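Local coordinates for DynE7 (Micromonospora chersina, PDB 2XEM), which is a hot-dog fold thioesterase of dynemicin biosynthesis that binds a conjugated polyene ketone and probably releases such a polyene chain from its thioester, at residues V17-T22 with S76-V81; V28-Y33 with A69-E74; H48-M53 with P135-R140; L62-C67 with Q117-M122. All coordinates share one frame; numbering follows the deposited sequence.

From the N terminus, the chain leaves strand 11-16 and enters contact 1, which closes a loop of 53 residues where 17-22 meets the turn leading into strand 80-91. Contact 2 lies wholly within it and joins the start of helix 32-48 to the end of strand 60-71; the two touch through Val17 and Val28. Contact 3 closes the longest loop, tying helix 50-55 to helix 136-143, and it encloses contact 4, the pairing of strands 60-71 and 110-124; Pro135 of contact 3 packs on Cys121 of contact 4. Contacts 1 and 2 each cross contacts 3 and 4 along the chain. Contacts 1 and 3 lie on opposite sides of the chain's centre, about 30 Å apart between centres.

Contact 1 (V17-T22 with S76-V81); sequences VTFDET and SAFDEV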
loop_
_atom_site.group_PDB
_atom_site.type_symbol
_atom_site.label_atom_id
_atom_site.label_comp_id
_atom_site.label_asym_id
_atom_site.label_seq_id
_atom_site.Cartn_x
_atom_site.Cartn_y
_atom_site.Cartn_z
ATOM N N VAL D 17 -10.387 -3.576 -8.782
ATOM C CA VAL D 17 -9.682 -2.348 -8.394
ATOM C C VAL D 17 -10.425 -1.639 -7.252
ATOM O O VAL D 17 -11.651 -1.380 -7.344
ATOM C CB VAL D 17 -9.450 -1.397 -9.583
ATOM C CG1 VAL D 17 -8.742 -0.107 -9.125
ATOM C CG2 VAL D 17 -8.655 -2.088 -10.718
ATOM N N THR D 18 -9.679 -1.305 -6.190
ATOM C CA THR D 18 -10.268 -0.567 -5.061
ATOM C C THR D 18 -9.833 0.885 -5.094
ATOM O O THR D 18 -8.836 1.215 -5.746
ATOM C CB THR D 18 -9.985 -1.295 -3.729
ATOM O OG1 THR D 18 -8.575 -1.551 -3.663
ATOM C CG2 THR D 18 -10.724 -2.641 -3.623
ATOM N N PHE D 19 -10.548 1.763 -4.376
ATOM C CA PHE D 19 -10.208 3.188 -4.342
ATOM C C PHE D 19 -8.803 3.475 -3.860
ATOM O O PHE D 19 -8.174 4.419 -4.354
ATOM C CB PHE D 19 -11.222 3.978 -3.497
ATOM C CG PHE D 19 -12.392 4.499 -4.291
ATOM C CD1 PHE D 19 -13.242 3.626 -4.972
ATOM C CD2 PHE D 19 -12.681 5.861 -4.317
ATOM C CE1 PHE D 19 -14.352 4.110 -5.676
ATOM C CE2 PHE D 19 -13.786 6.346 -5.033
ATOM C CZ PHE D 19 -14.595 5.471 -5.732
ATOM N N ASP D 20 -8.303 2.680 -2.896
ATOM C CA ASP D 20 -6.957 2.871 -2.360
ATOM C C ASP D 20 -5.853 2.577 -3.381
ATOM O O ASP D 20 -4.681 2.871 -3.108
ATOM C CB ASP D 20 -6.748 2.105 -1.041
ATOM C CG ASP D 20 -6.788 0.576 -1.116
ATOM O OD1 ASP D 20 -6.662 -0.046 -0.091
ATOM O OD2 ASP D 20 -7.008 0.017 -2.225
ATOM N N GLU D 21 -6.218 2.023 -4.551
ATOM C CA GLU D 21 -5.258 1.749 -5.624
ATOM C C GLU D 21 -5.294 2.848 -6.688
ATOM O O GLU D 21 -4.479 2.856 -7.618
ATOM C CB GLU D 21 -5.509 0.385 -6.271
ATOM C CG GLU D 21 -5.203 -0.755 -5.337
ATOM C CD GLU D 21 -5.574 -2.105 -5.922
ATOM O OE1 GLU D 21 -6.617 -2.217 -6.609
ATOM O OE2 GLU D 21 -4.778 -3.045 -5.747
ATOM N N THR D 22 -6.240 3.766 -6.554
ATOM C CA THR D 22 -6.316 4.889 -7.454
ATOM C C THR D 22 -5.454 6.040 -6.911
ATOM O O THR D 22 -4.756 5.876 -5.912
ATOM C CB THR D 22 -7.790 5.263 -7.742
ATOM O OG1 THR D 22 -8.363 5.816 -6.554
ATOM C CG2 THR D 22 -8.621 4.071 -8.288
ATOM N N SER D 76 -9.409 1.864 -13.658
ATOM C CA SER D 76 -10.253 2.717 -12.829
ATOM C C SER D 76 -10.807 1.901 -11.647
ATOM O O SER D 76 -10.880 0.681 -11.739
ATOM C CB SER D 76 -11.436 3.242 -13.644
ATOM O OG SER D 76 -11.015 4.053 -14.730
ATOM N N ALA D 77 -11.223 2.576 -10.556
ATOM C CA ALA D 77 -11.924 1.936 -9.440
ATOM C C ALA D 77 -13.125 1.111 -9.915
ATOM O O ALA D 77 -13.893 1.566 -10.788
ATOM C CB ALA D 77 -12.404 2.993 -8.465
ATOM N N PHE D 78 -13.275 -0.100 -9.342
ATOM C CA PHE D 78 -14.337 -1.075 -9.624
ATOM C C PHE D 78 -14.103 -1.905 -10.874
ATOM O O PHE D 78 -14.901 -2.808 -11.126
ATOM C CB PHE D 78 -15.752 -0.452 -9.677
ATOM C CG PHE D 78 -16.258 0.295 -8.467
ATOM C CD1 PHE D 78 -16.330 1.680 -8.469
ATOM C CD2 PHE D 78 -16.766 -0.393 -7.365
ATOM C CE1 PHE D 78 -16.846 2.372 -7.370
ATOM C CE2 PHE D 78 -17.287 0.300 -6.262
ATOM C CZ PHE D 78 -17.313 1.679 -6.270
ATOM N N ASP D 79 -13.045 -1.603 -11.676
ATOM C CA ASP D 79 -12.679 -2.445 -12.821
ATOM C C ASP D 79 -12.370 -3.847 -12.336
ATOM O O ASP D 79 -11.713 -4.023 -11.307
ATOM C CB ASP D 79 -11.440 -1.909 -13.571
ATOM C CG ASP D 79 -11.649 -0.699 -14.472
ATOM O OD1 ASP D 79 -12.819 -0.293 -14.673
ATOM O OD2 ASP D 79 -10.645 -0.182 -15.001
ATOM N N GLU D 80 -12.895 -4.834 -13.052
ATOM C CA GLU D 80 -12.521 -6.219 -12.821
ATOM C C GLU D 80 -11.377 -6.555 -13.785
ATOM O O GLU D 80 -11.543 -6.497 -15.007
ATOM C CB GLU D 80 -13.728 -7.146 -12.998
ATOM C CG GLU D 80 -13.386 -8.621 -12.846
ATOM C CD GLU D 80 -14.542 -9.557 -13.163
ATOM O OE1 GLU D 80 -14.310 -10.786 -13.178
ATOM O OE2 GLU D 80 -15.662 -9.071 -13.444
ATOM N N VAL D 81 -10.198 -6.824 -13.221
ATOM C CA VAL D 81 -8.976 -7.044 -13.991
ATOM C C VAL D 81 -8.581 -8.497 -13.850
ATOM O O VAL D 81 -8.513 -9.004 -12.733
ATOM C CB VAL D 81 -7.813 -6.093 -13.570
ATOM C CG1 VAL D 81 -6.539 -6.354 -14.407
ATOM C CG2 VAL D 81 -8.236 -4.626 -13.644
#
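A chi1 of 178° swings Val17 CG1 away from its own amide and leaves CG2 anti to the carbonyl carbon; the two methyls straddle the carbonyl oxygen of Ser76, and Val17 CB itself lies 3.3 Å from Ser76 O. CG1 goes on to Ala77 CA, while Val17 CG2 reaches along the other segment to Asp79 CB and to Val81 CG2, the last at 3.9 Å. The backbone of Val17 is held at both ends. Its N donates to Asp79 O at 2.9 Å, a straight bond (169°) that meets the oxygen nearly end-on, and its O accepts from Phe78 N, also at 2.9 Å. These bonds carry the pairing of strand 11-16 with strand 80-91, where His15 bonds to Val81, on into the adjoining loops. The second of these is a type II beta turn from Ser76 to Asp79. The turn is braced from within: Ser76 N donates to Asp79 OD2 at 2.7 Å from above the carboxylate plane, and OD2 also forms a salt bridge with Arg103. Two residues after Val17 the chain winds into the short 3-10 segment 19-21, and the Phe19 ring comes to lie beside the turn. Phe19 CE1 touches Ala77 CB at 3.6 Å. Phe78 CE1 lies 3.5 Å from Phe19 CE1, at the edge of the Phe19 ring and near its plane; the two rings lie obliquely, their planes at 79°. Thr22 CG2 also touches Ala77, at its N and CB. Beyond this cluster lie other copies of the protein: Leu56 of the second subunit packs on Phe19, and Leu24 of the third subunit covers both Phe19 and Ala77.

Contact 2 (V28-Y33 with A69-E74); sequences VYFAHY and ADFYAE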
loop_
_atom_site.group_PDB
_atom_site.type_symbol
_atom_site.label_atom_id
_atom_site.label_comp_id
_atom_site.label_asym_id
_atom_site.label_seq_id
_atom_site.Cartn_x
_atom_site.Cartn_y
_atom_site.Cartn_z
ATOM N N VAL D 28 -5.529 3.938 -11.824
ATOM C CA VAL D 28 -4.744 3.060 -10.954
ATOM C C VAL D 28 -3.297 3.553 -10.952
ATOM O O VAL D 28 -2.688 3.683 -12.021
ATOM C CB VAL D 28 -4.842 1.558 -11.346
ATOM C CG1 VAL D 28 -3.967 0.686 -10.443
ATOM C CG2 VAL D 28 -6.290 1.082 -11.299
ATOM N N TYR D 29 -2.773 3.873 -9.757
ATOM C CA TYR D 29 -1.374 4.249 -9.610
ATOM C C TYR D 29 -0.464 3.104 -10.113
ATOM O O TYR D 29 -0.693 1.940 -9.754
ATOM C CB TYR D 29 -1.068 4.612 -8.152
ATOM C CG TYR D 29 0.286 5.269 -8.013
ATOM C CD1 TYR D 29 1.390 4.546 -7.556
ATOM C CD2 TYR D 29 0.485 6.591 -8.408
ATOM C CE1 TYR D 29 2.646 5.136 -7.465
ATOM C CE2 TYR D 29 1.739 7.180 -8.342
ATOM C CZ TYR D 29 2.804 6.466 -7.825
ATOM O OH TYR D 29 4.002 7.102 -7.677
ATOM N N PHE D 30 0.575 3.435 -10.922
ATOM C CA PHE D 30 1.329 2.421 -11.687
ATOM C C PHE D 30 1.900 1.273 -10.822
ATOM O O PHE D 30 1.900 0.123 -11.264
ATOM C CB PHE D 30 2.457 3.070 -12.540
ATOM C CG PHE D 30 3.688 3.427 -11.720
ATOM C CD1 PHE D 30 4.779 2.556 -11.652
ATOM C CD2 PHE D 30 3.749 4.629 -11.012
ATOM C CE1 PHE D 30 5.897 2.867 -10.865
ATOM C CE2 PHE D 30 4.879 4.952 -10.245
ATOM C CZ PHE D 30 5.949 4.073 -10.183
ATOM N N ALA D 31 2.384 1.595 -9.599
ATOM C CA ALA D 31 3.081 0.601 -8.764
ATOM C C ALA D 31 2.171 -0.568 -8.294
ATOM O O ALA D 31 2.683 -1.646 -8.001
ATOM C CB ALA D 31 3.715 1.287 -7.572
ATOM N N HIS D 32 0.839 -0.344 -8.217
ATOM C CA HIS D 32 -0.127 -1.409 -7.906
ATOM C C HIS D 32 -0.106 -2.594 -8.839
ATOM O O HIS D 32 -0.322 -3.722 -8.395
ATOM C CB HIS D 32 -1.554 -0.862 -7.666
ATOM C CG HIS D 32 -1.575 0.146 -6.547
ATOM N ND1 HIS D 32 -1.207 -0.197 -5.259
ATOM C CD2 HIS D 32 -1.853 1.467 -6.581
ATOM C CE1 HIS D 32 -1.301 0.912 -4.546
ATOM N NE2 HIS D 32 -1.669 1.942 -5.304
ATOM N N TYR D 33 0.186 -2.362 -10.122
ATOM C CA TYR D 33 0.303 -3.435 -11.119
ATOM C C TYR D 33 1.390 -4.451 -10.735
ATOM O O TYR D 33 1.260 -5.643 -11.035
ATOM C CB TYR D 33 0.585 -2.843 -12.503
ATOM C CG TYR D 33 -0.592 -2.115 -13.114
ATOM C CD1 TYR D 33 -1.348 -2.703 -14.123
ATOM C CD2 TYR D 33 -0.918 -0.809 -12.723
ATOM C CE1 TYR D 33 -2.381 -2.004 -14.745
ATOM C CE2 TYR D 33 -1.959 -0.111 -13.326
ATOM C CZ TYR D 33 -2.681 -0.708 -14.343
ATOM O OH TYR D 33 -3.691 -0.014 -14.951
ATOM N N ALA D 69 6.931 -3.770 -16.049
ATOM C CA ALA D 69 5.569 -3.529 -16.522
ATOM C C ALA D 69 5.576 -2.532 -17.660
ATOM O O ALA D 69 6.390 -1.613 -17.658
ATOM C CB ALA D 69 4.663 -3.039 -15.389
ATOM N N ASP D 70 4.726 -2.776 -18.683
ATOM C CA ASP D 70 4.417 -1.842 -19.775
ATOM C C ASP D 70 2.952 -1.460 -19.650
ATOM O O ASP D 70 2.109 -2.352 -19.539
ATOM C CB ASP D 70 4.654 -2.519 -21.137
ATOM C CG ASP D 70 6.122 -2.741 -21.421
ATOM O OD1 ASP D 70 6.823 -1.755 -21.713
ATOM O OD2 ASP D 70 6.570 -3.899 -21.354
ATOM N N PHE D 71 2.641 -0.176 -19.680
ATOM C CA PHE D 71 1.268 0.320 -19.432
ATOM C C PHE D 71 0.656 0.847 -20.732
ATOM O O PHE D 71 1.316 1.601 -21.452
ATOM C CB PHE D 71 1.268 1.418 -18.338
ATOM C CG PHE D 71 1.959 0.973 -17.062
ATOM C CD1 PHE D 71 1.256 0.277 -16.080
ATOM C CD2 PHE D 71 3.324 1.210 -16.865
ATOM C CE1 PHE D 71 1.889 -0.147 -14.906
ATOM C CE2 PHE D 71 3.959 0.788 -15.684
ATOM C CZ PHE D 71 3.229 0.119 -14.706
ATOM N N TYR D 72 -0.581 0.423 -21.047
ATOM C CA TYR D 72 -1.208 0.740 -22.342
ATOM C C TYR D 72 -2.485 1.570 -22.209
ATOM O O TYR D 72 -2.717 2.464 -23.007
ATOM C CB TYR D 72 -1.476 -0.533 -23.178
ATOM C CG TYR D 72 -0.269 -1.439 -23.349
ATOM C CD1 TYR D 72 0.938 -0.949 -23.853
ATOM C CD2 TYR D 72 -0.341 -2.788 -23.034
ATOM C CE1 TYR D 72 2.054 -1.788 -24.014
ATOM C CE2 TYR D 72 0.759 -3.632 -23.199
ATOM C CZ TYR D 72 1.954 -3.131 -23.682
ATOM O OH TYR D 72 3.013 -3.988 -23.844
ATOM N N ALA D 73 -3.323 1.248 -21.241
ATOM C CA ALA D 73 -4.593 1.936 -21.023
ATOM C C ALA D 73 -4.847 2.038 -19.528
ATOM O O ALA D 73 -4.463 1.134 -18.786
ATOM C CB ALA D 73 -5.727 1.175 -21.711
ATOM N N GLU D 74 -5.509 3.105 -19.101
ATOM C CA GLU D 74 -5.789 3.364 -17.688
ATOM C C GLU D 74 -6.814 2.387 -17.075
ATOM O O GLU D 74 -7.807 2.033 -17.720
ATOM C CB GLU D 74 -6.222 4.825 -17.504
ATOM C CG GLU D 74 -5.046 5.783 -17.639
ATOM C CD GLU D 74 -5.367 7.248 -17.843
ATOM O OE1 GLU D 74 -4.663 7.895 -18.652
ATOM O OE2 GLU D 74 -6.297 7.759 -17.178
HETATM O O HOH W 1 -2.149 0.700 -17.507
#
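Phe71 reaches across to two aromatic residues near the start of helix 32-48. Its CB leads the ring off the end of strand 60-71, with CG anti to the carbonyl carbon (chi1 -53°), and the contact deepens toward the tip. Phe71 CD1 is the first ring atom to meet Tyr33, lying 4.1 Å from Tyr33 CD2. One step on, Phe71 CE1 comes over the face of the Tyr33 ring, 3.6 Å from both Tyr33 CG and Tyr33 CD2 and displaced from the centre toward the rim. This is a T-shaped pair, the edge of Phe71 on the face of Tyr33, with planes at 83° and centroids 5.2 Å apart. At the tip, Phe71 CZ lies 3.7 Å from Phe30 CB, which sits over the face of the Phe71 ring in a CH-pi contact, 28° off the ring normal. Phe71 is therefore held by both edge and face. Farther out, a water links the phenol to the chain just past the strand: the water O lies 3.1 Å from Tyr33 OH, and it donates to Ala73 O at 2.7 Å. The bound polyene ketone is about 6 Å from the side chain of Phe30, which places this aromatic group close to the ligand site. From helix 32-48, Tyr33 packs on the sheet, touching Leu112 and Ala113 of strand 110-124 and meeting Tyr101 edge-to-face, while Ala69 and Asp70 pair with an antiparallel strand of the fourth subunit, carrying the sheet across the interface.

Contact 3 (H48-M53 with P135-R140); sequences HAPGVM and PAELRR
Glu137 OE1 and OE2 meet the amides of Gly51 and Val52 in the first turn of helix 50-55. Glu137 OE1 takes a weak bond from Gly51 N at 3.3 Å, nearly straight at 160°, and Glu137 OE2 takes another weak one from Val52 N at 3.0 Å, sharply bent at 124°. Ala49, at the N-cap position, has no polar side chain of its own for these N-H groups, though Val52 N also makes a weak bond to Ala49 O. Glu137 reaches them because its chain is stretched out, CG anti to the backbone N (chi1 -176°) and extended beyond. On the way Glu137 CG passes Ala49 CB at 4.1 Å. At the far end Glu137 OE1 also comes up against Pro50 CD, 3.3 Å away, the proline ring and the glutamate chain crossing at about a right angle.

Beside this polar spot is an apolar one. The Val52 side chain slides past that of Glu137 in the opposite direction, and Val52 CG2 lies 3.9 Å from both Pro135 CB and Leu138 CB. Leu45 covers both Val52 and Leu138, so helix 136-143 packs against the central helix 32-48 as well as helix 50-55. The carboxylate lies where the dipole of helix 50-55 is positive, which would be expected to favour its ionised form and partly offset the weakness of the individual bonds.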
loop_
_atom_site.group_PDB
_atom_site.type_symbol
_atom_site.label_atom_id
_atom_site.label_comp_id
_atom_site.label_asym_id
_atom_site.label_seq_id
_atom_site.Cartn_x
_atom_site.Cartn_y
_atom_site.Cartn_z
ATOM N N HIS D 48 -2.465 -24.398 -7.154
ATOM C CA HIS D 48 -1.804 -25.412 -7.990
ATOM C C HIS D 48 -0.541 -25.998 -7.381
ATOM O O HIS D 48 -0.034 -26.991 -7.880
ATOM C CB HIS D 48 -1.543 -24.852 -9.419
ATOM C CG HIS D 48 -2.798 -24.467 -10.137
ATOM N ND1 HIS D 48 -3.813 -25.386 -10.366
ATOM C CD2 HIS D 48 -3.184 -23.266 -10.621
ATOM C CE1 HIS D 48 -4.769 -24.720 -10.993
ATOM N NE2 HIS D 48 -4.436 -23.440 -11.168
ATOM N N ALA D 49 -0.004 -25.364 -6.339
ATOM C CA ALA D 49 1.190 -25.854 -5.662
ATOM C C ALA D 49 1.052 -25.675 -4.133
ATOM O O ALA D 49 1.913 -25.042 -3.518
ATOM C CB ALA D 49 2.433 -25.141 -6.208
ATOM N N PRO D 50 -0.030 -26.217 -3.492
ATOM C CA PRO D 50 -0.252 -25.932 -2.057
ATOM C C PRO D 50 0.855 -26.397 -1.111
ATOM O O PRO D 50 0.997 -25.816 -0.045
ATOM C CB PRO D 50 -1.589 -26.642 -1.761
ATOM C CG PRO D 50 -1.663 -27.744 -2.757
ATOM C CD PRO D 50 -1.074 -27.139 -4.006
ATOM N N GLY D 51 1.600 -27.445 -1.483
ATOM C CA GLY D 51 2.750 -27.918 -0.713
ATOM C C GLY D 51 3.837 -26.865 -0.637
ATOM O O GLY D 51 4.448 -26.683 0.419
ATOM N N VAL D 52 4.076 -26.143 -1.756
ATOM C CA VAL D 52 5.037 -25.034 -1.834
ATOM C C VAL D 52 4.561 -23.864 -0.953
ATOM O O VAL D 52 5.360 -23.295 -0.211
ATOM C CB VAL D 52 5.323 -24.587 -3.298
ATOM C CG1 VAL D 52 6.324 -23.446 -3.337
ATOM C CG2 VAL D 52 5.791 -25.750 -4.171
ATOM N N MET D 53 3.266 -23.521 -1.042
ATOM C CA MET D 53 2.591 -22.513 -0.205
ATOM C C MET D 53 2.893 -22.742 1.289
ATOM O O MET D 53 3.257 -21.794 1.983
ATOM C CB MET D 53 1.076 -22.488 -0.497
ATOM C CG MET D 53 0.243 -21.830 0.577
ATOM S SD MET D 53 -1.535 -21.789 0.258
ATOM C CE MET D 53 -1.990 -23.516 0.608
ATOM N N PRO D 135 11.028 -26.411 -6.381
ATOM C CA PRO D 135 10.351 -27.658 -5.951
ATOM C C PRO D 135 9.621 -28.329 -7.113
ATOM O O PRO D 135 9.058 -27.637 -7.956
ATOM C CB PRO D 135 9.375 -27.183 -4.854
ATOM C CG PRO D 135 9.999 -25.898 -4.327
ATOM C CD PRO D 135 10.614 -25.252 -5.548
ATOM N N ALA D 136 9.643 -29.676 -7.157
ATOM C CA ALA D 136 9.022 -30.474 -8.228
ATOM C C ALA D 136 7.552 -30.081 -8.466
ATOM O O ALA D 136 7.141 -29.912 -9.609
ATOM C CB ALA D 136 9.132 -31.942 -7.892
ATOM N N GLU D 137 6.797 -29.860 -7.369
ATOM C CA GLU D 137 5.382 -29.508 -7.403
ATOM C C GLU D 137 5.146 -28.194 -8.161
ATOM O O GLU D 137 4.184 -28.102 -8.938
ATOM C CB GLU D 137 4.846 -29.402 -5.971
ATOM C CG GLU D 137 3.357 -29.129 -5.904
ATOM C CD GLU D 137 2.805 -28.868 -4.517
ATOM O OE1 GLU D 137 1.584 -29.046 -4.339
ATOM O OE2 GLU D 137 3.581 -28.509 -3.605
ATOM N N LEU D 138 6.026 -27.195 -7.934
ATOM C CA LEU D 138 5.952 -25.900 -8.583
ATOM C C LEU D 138 6.361 -26.008 -10.064
ATOM O O LEU D 138 5.681 -25.452 -10.912
ATOM C CB LEU D 138 6.823 -24.870 -7.821
ATOM C CG LEU D 138 6.863 -23.430 -8.337
ATOM C CD1 LEU D 138 5.420 -22.862 -8.588
ATOM C CD2 LEU D 138 7.616 -22.542 -7.357
ATOM N N ARG D 139 7.456 -26.722 -10.368
ATOM C CA ARG D 139 7.870 -27.024 -11.746
ATOM C C ARG D 139 6.680 -27.608 -12.540
ATOM O O ARG D 139 6.320 -27.091 -13.602
ATOM C CB ARG D 139 9.052 -28.037 -11.740
ATOM C CG ARG D 139 9.762 -28.167 -13.085
ATOM C CD ARG D 139 10.272 -29.578 -13.354
ATOM N NE ARG D 139 10.723 -29.775 -14.740
ATOM C CZ ARG D 139 9.928 -30.067 -15.773
ATOM N NH1 ARG D 139 8.612 -30.160 -15.607
ATOM N NH2 ARG D 139 10.444 -30.251 -16.982
ATOM N N ARG D 140 6.076 -28.665 -11.985
ATOM C CA ARG D 140 4.901 -29.368 -12.478
ATOM C C ARG D 140 3.721 -28.388 -12.746
ATOM O O ARG D 140 3.140 -28.386 -13.824
ATOM C CB ARG D 140 4.522 -30.423 -11.415
ATOM C CG ARG D 140 3.803 -31.626 -11.901
ATOM C CD ARG D 140 3.943 -32.796 -10.937
ATOM N NE ARG D 140 3.268 -32.585 -9.644
ATOM C CZ ARG D 140 3.850 -32.729 -8.451
ATOM N NH1 ARG D 140 5.126 -33.089 -8.362
ATOM N NH2 ARG D 140 3.164 -32.513 -7.344
#

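Contact 4 (L62-C67 with Q117-M122); sequences LVTVDC and QTVACM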
loop_
_atom_site.group_PDB
_atom_site.type_symbol
_atom_site.label_atom_id
_atom_site.label_comp_id
_atom_site.label_asym_id
_atom_site.label_seq_id
_atom_site.Cartn_x
_atom_site.Cartn_y
_atom_site.Cartn_z
ATOM N N LEU D 62 10.420 -17.106 -1.944
ATOM C CA LEU D 62 10.491 -16.678 -3.337
ATOM C C LEU D 62 11.065 -15.284 -3.366
ATOM O O LEU D 62 10.435 -14.335 -2.876
ATOM C CB LEU D 62 9.123 -16.738 -4.039
ATOM C CG LEU D 62 8.427 -18.108 -4.136
ATOM C CD1 LEU D 62 7.113 -17.973 -4.871
ATOM C CD2 LEU D 62 9.281 -19.166 -4.820
ATOM N N VAL D 63 12.282 -15.164 -3.891
ATOM C CA VAL D 63 12.990 -13.884 -3.916
ATOM C C VAL D 63 12.909 -13.297 -5.339
ATOM O O VAL D 63 13.318 -13.955 -6.304
ATOM C CB VAL D 63 14.439 -14.099 -3.415
ATOM C CG1 VAL D 63 15.305 -12.839 -3.582
ATOM C CG2 VAL D 63 14.443 -14.604 -1.959
ATOM N N THR D 64 12.336 -12.090 -5.477
ATOM C CA THR D 64 12.261 -11.426 -6.771
ATOM C C THR D 64 13.662 -10.947 -7.208
ATOM O O THR D 64 14.355 -10.279 -6.457
ATOM C CB THR D 64 11.213 -10.288 -6.756
ATOM O OG1 THR D 64 9.994 -10.774 -6.211
ATOM C CG2 THR D 64 10.921 -9.740 -8.141
ATOM N N VAL D 65 14.056 -11.318 -8.423
ATOM C CA VAL D 65 15.344 -10.968 -9.065
ATOM C C VAL D 65 15.140 -9.693 -9.892
ATOM O O VAL D 65 15.974 -8.781 -9.881
ATOM C CB VAL D 65 15.888 -12.160 -9.920
ATOM C CG1 VAL D 65 17.130 -11.771 -10.722
ATOM C CG2 VAL D 65 16.158 -13.379 -9.048
ATOM N N ASP D 66 14.045 -9.649 -10.639
ATOM C CA ASP D 66 13.670 -8.468 -11.423
ATOM C C ASP D 66 12.176 -8.475 -11.710
ATOM O O ASP D 66 11.522 -9.501 -11.541
ATOM C CB ASP D 66 14.475 -8.374 -12.738
ATOM C CG ASP D 66 14.444 -9.617 -13.625
ATOM O OD1 ASP D 66 15.513 -10.109 -13.970
ATOM O OD2 ASP D 66 13.338 -10.089 -13.966
ATOM N N CYS D 67 11.636 -7.330 -12.102
ATOM C CA CYS D 67 10.259 -7.214 -12.555
ATOM C C CYS D 67 10.155 -6.049 -13.547
ATOM O O CYS D 67 11.041 -5.190 -13.609
ATOM C CB CYS D 67 9.312 -7.030 -11.377
ATOM S SG CYS D 67 9.507 -5.442 -10.537
ATOM N N GLN D 117 8.309 -10.929 -14.510
ATOM C CA GLN D 117 9.034 -11.010 -13.248
ATOM C C GLN D 117 9.897 -12.256 -13.268
ATOM O O GLN D 117 9.457 -13.290 -13.789
ATOM C CB GLN D 117 7.998 -11.136 -12.126
ATOM C CG GLN D 117 8.522 -11.062 -10.751
ATOM C CD GLN D 117 7.359 -11.299 -9.853
ATOM O OE1 GLN D 117 7.007 -12.439 -9.553
ATOM N NE2 GLN D 117 6.660 -10.237 -9.531
ATOM N N THR D 118 11.105 -12.168 -12.678
ATOM C CA THR D 118 11.923 -13.352 -12.417
ATOM C C THR D 118 12.016 -13.535 -10.933
ATOM O O THR D 118 12.307 -12.586 -10.219
ATOM C CB THR D 118 13.330 -13.245 -13.045
ATOM O OG1 THR D 118 13.205 -12.812 -14.386
ATOM C CG2 THR D 118 14.107 -14.572 -12.995
ATOM N N VAL D 119 11.783 -14.756 -10.468
ATOM C CA VAL D 119 11.932 -15.111 -9.057
ATOM C C VAL D 119 12.958 -16.220 -8.859
ATOM O O VAL D 119 13.150 -17.053 -9.747
ATOM C CB VAL D 119 10.589 -15.454 -8.346
ATOM C CG1 VAL D 119 9.555 -14.354 -8.488
ATOM C CG2 VAL D 119 10.041 -16.839 -8.766
ATOM N N ALA D 120 13.619 -16.232 -7.713
ATOM C CA ALA D 120 14.524 -17.316 -7.343
ATOM C C ALA D 120 13.963 -18.025 -6.104
ATOM O O ALA D 120 13.464 -17.367 -5.190
ATOM C CB ALA D 120 15.914 -16.756 -7.044
ATOM N N CYS D 121 14.006 -19.362 -6.093
ATOM C CA CYS D 121 13.644 -20.153 -4.930
ATOM C C CYS D 121 14.847 -20.189 -3.990
ATOM O O CYS D 121 15.948 -20.571 -4.401
ATOM C CB CYS D 121 13.219 -21.559 -5.348
ATOM S SG CYS D 121 11.730 -21.592 -6.377
ATOM N N MET D 122 14.638 -19.765 -2.746
ATOM C CA MET D 122 15.700 -19.717 -1.743
ATOM C C MET D 122 15.228 -20.239 -0.403
ATOM O O MET D 122 14.031 -20.301 -0.141
ATOM C CB MET D 122 16.278 -18.301 -1.558
ATOM C CG MET D 122 16.405 -17.493 -2.825
ATOM S SD MET D 122 18.034 -16.787 -3.002
ATOM C CE MET D 122 18.561 -17.705 -4.370
#
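Val63 and Ala120 make a regular hydrogen-bonded pair in this antiparallel ladder. Val63 N donates to Ala120 O at 2.8 Å and almost straight (173°), and Ala120 N returns a bond to Val63 O at 2.7 Å. Farther along, the register slips by one residue in a classic beta bulge: Val65 and Asp66 both face Thr118. Thr118 O takes a sound bond from Val65 N at 2.8 Å and a weak one from Asp66 N at 3.4 Å, while Thr118 N donates to Asp66 O at 2.9 Å. With CG lodged between its backbone N and carbonyl carbon (chi1 53°), Asp66 turns its carboxylate back to the neighbouring strand, and Thr118 OG1 donates to Asp66 OD2 at 2.8 Å, on the syn side but tilted out of the carboxylate plane.

That more exposed side also carries Val63, whose CG2 meets Met122 CG at 3.6 Å. The side of Thr64, Cys67, Gln117, Val119 and Cys121 is well buried: Leu62 CD2 touches Cys121 SG at 3.8 Å, the Thr64 and Gln117 side chains cross at about a right angle, CG2 against CG, and Arg41 of helix 32-48 binds both Thr64 OG1 and Gln117 OE1. Leu45 and Leu34 of this helix lie over Leu62 and Cys67, as in a hot-dog fold, whose curved sheet wraps a long helix. Strand 94-105 flanks 117-122 on its far side; at the bulge and just past it, Asp66 and Cys67 pair with an antiparallel strand of the fourth subunit.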